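Adenylate cyclase (Hippeastrum hybrid cultivar, PDB 6YP4) hydrolyses triphosphate as its dominant activity, although named an adenylate cyclase, and binds a non-hydrolysable GTP analogue beside magnesium. Local coordinates at residues L148-T153 / Y161-E166. Sequence-based numbering, arbitrary orientation. Where two conformers were deposited one is given.
With GCP (phosphomethylphosphonic acid guanylate ester), chain B.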
# COMPACT_ATOMS: atom_id res chain seq x y z
N LEU A 148 -7.13 -5.25 -4.35
CA LEU A 148 -7.05 -5.77 -5.72
C LEU A 148 -6.27 -4.80 -6.60
O LEU A 148 -6.46 -3.58 -6.52
CB LEU A 148 -8.44 -5.96 -6.32
CG LEU A 148 -9.47 -6.81 -5.56
CD1 LEU A 148 -10.80 -6.74 -6.28
CD2 LEU A 148 -9.03 -8.26 -5.37
N GLU A 149 -5.38 -5.35 -7.44
CA GLU A 149 -4.57 -4.56 -8.36
C GLU A 149 -4.87 -5.02 -9.77
O GLU A 149 -4.62 -6.18 -10.11
CB GLU A 149 -3.08 -4.71 -8.07
CG GLU A 149 -2.60 -3.96 -6.84
CD GLU A 149 -1.49 -4.71 -6.13
OE1 GLU A 149 -1.79 -5.75 -5.52
OE2 GLU A 149 -0.33 -4.27 -6.19
N LEU A 150 -5.43 -4.12 -10.58
CA LEU A 150 -5.81 -4.40 -11.96
C LEU A 150 -4.79 -3.72 -12.86
O LEU A 150 -4.67 -2.49 -12.85
CB LEU A 150 -7.23 -3.89 -12.23
CG LEU A 150 -7.87 -4.14 -13.59
CD1 LEU A 150 -8.16 -5.63 -13.78
CD2 LEU A 150 -9.15 -3.33 -13.74
N ASP A 151 -4.05 -4.51 -13.64
CA ASP A 151 -2.89 -4.02 -14.37
C ASP A 151 -3.16 -4.00 -15.87
O ASP A 151 -3.80 -4.89 -16.41
CB ASP A 151 -1.66 -4.90 -14.09
CG ASP A 151 -1.07 -4.68 -12.71
OD1 ASP A 151 -1.16 -3.55 -12.15
OD2 ASP A 151 -0.47 -5.66 -12.20
N GLU A 152 -2.64 -2.98 -16.53
CA GLU A 152 -2.60 -2.89 -17.98
C GLU A 152 -1.13 -2.74 -18.34
O GLU A 152 -0.55 -1.67 -18.14
CB GLU A 152 -3.45 -1.73 -18.50
CG GLU A 152 -3.46 -1.59 -20.02
CD GLU A 152 -4.38 -0.48 -20.49
OE1 GLU A 152 -5.11 0.10 -19.65
OE2 GLU A 152 -4.38 -0.18 -21.71
N THR A 153 -0.54 -3.81 -18.89
CA THR A 153 0.90 -3.95 -19.01
C THR A 153 1.29 -3.83 -20.48
O THR A 153 0.92 -4.69 -21.29
CB THR A 153 1.37 -5.28 -18.43
OG1 THR A 153 0.92 -5.38 -17.07
CG2 THR A 153 2.87 -5.35 -18.47
N TYR A 161 -3.39 -7.93 -19.56
CA TYR A 161 -4.22 -7.42 -18.47
C TYR A 161 -4.28 -8.48 -17.37
O TYR A 161 -4.48 -9.67 -17.67
CB TYR A 161 -5.64 -7.09 -18.95
CG TYR A 161 -5.69 -6.21 -20.19
CD1 TYR A 161 -5.84 -4.83 -20.08
CD2 TYR A 161 -5.63 -6.76 -21.47
CE1 TYR A 161 -5.90 -4.03 -21.19
CE2 TYR A 161 -5.68 -5.97 -22.59
CZ TYR A 161 -5.82 -4.60 -22.45
OH TYR A 161 -5.87 -3.80 -23.57
N GLU A 162 -4.08 -8.07 -16.12
CA GLU A 162 -4.17 -9.02 -15.02
C GLU A 162 -4.92 -8.38 -13.87
O GLU A 162 -5.00 -7.15 -13.76
CB GLU A 162 -2.81 -9.50 -14.50
CG GLU A 162 -1.83 -9.98 -15.53
CD GLU A 162 -0.42 -10.06 -14.99
OE1 GLU A 162 -0.22 -10.75 -13.97
OE2 GLU A 162 0.47 -9.40 -15.55
N ILE A 163 -5.43 -9.23 -13.00
CA ILE A 163 -5.87 -8.79 -11.67
C ILE A 163 -5.19 -9.67 -10.63
O ILE A 163 -5.04 -10.88 -10.82
CB ILE A 163 -7.40 -8.80 -11.53
CG1 ILE A 163 -7.78 -8.18 -10.17
CG2 ILE A 163 -7.96 -10.21 -11.69
CD1 ILE A 163 -9.08 -7.41 -10.18
N GLU A 164 -4.74 -9.05 -9.53
CA GLU A 164 -3.93 -9.73 -8.53
C GLU A 164 -4.34 -9.29 -7.14
O GLU A 164 -4.87 -8.19 -6.96
CB GLU A 164 -2.44 -9.46 -8.73
CG GLU A 164 -2.00 -9.78 -10.15
CD GLU A 164 -0.59 -9.34 -10.44
OE1 GLU A 164 0.05 -8.76 -9.53
OE2 GLU A 164 -0.13 -9.58 -11.57
N CYS A 165 -4.07 -10.16 -6.16
CA CYS A 165 -4.46 -9.94 -4.77
C CYS A 165 -3.46 -10.60 -3.83
O CYS A 165 -3.32 -11.83 -3.84
CB CYS A 165 -5.87 -10.49 -4.51
SG CYS A 165 -6.45 -10.12 -2.83
N GLU A 166 -2.78 -9.80 -3.01
CA GLU A 166 -1.87 -10.32 -2.00
C GLU A 166 -2.67 -10.74 -0.77
O GLU A 166 -3.52 -9.98 -0.29
CB GLU A 166 -0.83 -9.25 -1.62
CG GLU A 166 0.58 -9.79 -1.34
CD GLU A 166 0.77 -10.26 0.10
OE1 GLU A 166 -0.05 -9.87 0.96
OE2 GLU A 166 1.74 -11.02 0.36
PG GCP B . 3.48 -8.41 -10.14
O1G GCP B . 2.45 -9.43 -10.54
O2G GCP B . 3.42 -7.21 -11.05
O3G GCP B . 4.85 -9.04 -10.19
C3B GCP B . 3.11 -7.88 -8.43
PB GCP B . 4.42 -6.69 -7.89
O1B GCP B . 5.79 -7.09 -8.36
O2B GCP B . 4.07 -5.28 -8.31
O3A GCP B . 4.40 -6.76 -6.24
PA GCP B . 5.20 -5.61 -5.38
O1A GCP B . 5.92 -6.33 -4.26
O2A GCP B . 6.20 -4.95 -6.30
O5' GCP B . 4.10 -4.45 -4.82
C5' GCP B . 2.71 -4.72 -4.92
C4' GCP B . 2.29 -5.92 -3.97
O4' GCP B . 2.88 -5.83 -2.53
C3' GCP B . 1.02 -5.89 -3.81
O3' GCP B . 0.48 -7.24 -3.89
C2' GCP B . 0.72 -5.16 -2.33
O2' GCP B . -0.39 -5.80 -1.60
C1' GCP B . 1.79 -5.13 -1.65
N9 GCP B . 2.18 -3.69 -1.36
C8 GCP B . 3.06 -3.05 -2.15
N7 GCP B . 3.23 -1.80 -1.69
C5 GCP B . 2.45 -1.66 -0.61
C6 GCP B . 2.23 -0.58 0.25
O6 GCP B . 2.81 0.44 0.08
N1 GCP B . 1.38 -0.71 1.27
C2 GCP B . 0.72 -1.88 1.47
N2 GCP B . -0.18 -1.90 2.62
N3 GCP B . 0.93 -2.93 0.63
C4 GCP B . 1.80 -2.82 -0.41
O HOH W 1 -2.95 -7.00 -3.45
O HOH W 2 -7.21 -1.01 -22.46
O HOH W 3 -0.78 -7.48 -16.97
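Leu-148 lays CD2 against CB of Cys-165 (4.0 Å) and CB against CD1 of Ile-163, greasy groups suited to the hairpin face that helix 12-22 covers. Glu-149 turns to the other face, which lines the triphosphate tunnel of the CYTH fold; it exchanges backbone bonds with Glu-164, its N reaching Glu-164 O at 2.9 Å. In one of its two modelled conformers its carboxylate lies beside the ribose of the GTP analogue, and OE1 accepts from a water that in turn takes the N-H of Glu-166. Leu-150 is again apolar: with CG anti to the backbone N (chi1 -176°), its CD1 comes within 4.0 Å of Ile-163 CB. Asp-151 forms the next backbone pair, N to Glu-162 O at 2.8 Å. Its short acid side chain lets OD1 pair with Arg-137 and OD2 with Lys-195; OD2 also stands 4.0 Å from Glu-164 OE2, the two carboxylate planes 84° apart. Glu-152 suits a partly exposed site, its extended chain running alongside Tyr-161 with CG 3.6 Å from CE1. At Thr-153 a hydroxyl can serve two partners, OG1 hydrogen-bonding to Asn-135 and sharing a water with Glu-162 OE2. Glu-164 points both carboxylate oxygens at the terminal phosphonate, OE1 lying 2.7 Å from O1G of the analogue. An alanine here is likely to leave Lys-195 without one of its three acid partners and to open a gap beside the phosphonate. Acids and bases thus interleave on the tunnel face: Lys-195, salt-bridged to Asp-151, Glu-162 and Glu-164, also hydrogen-bonds to the analogue, so the acids probably help to place it at the phosphate groups.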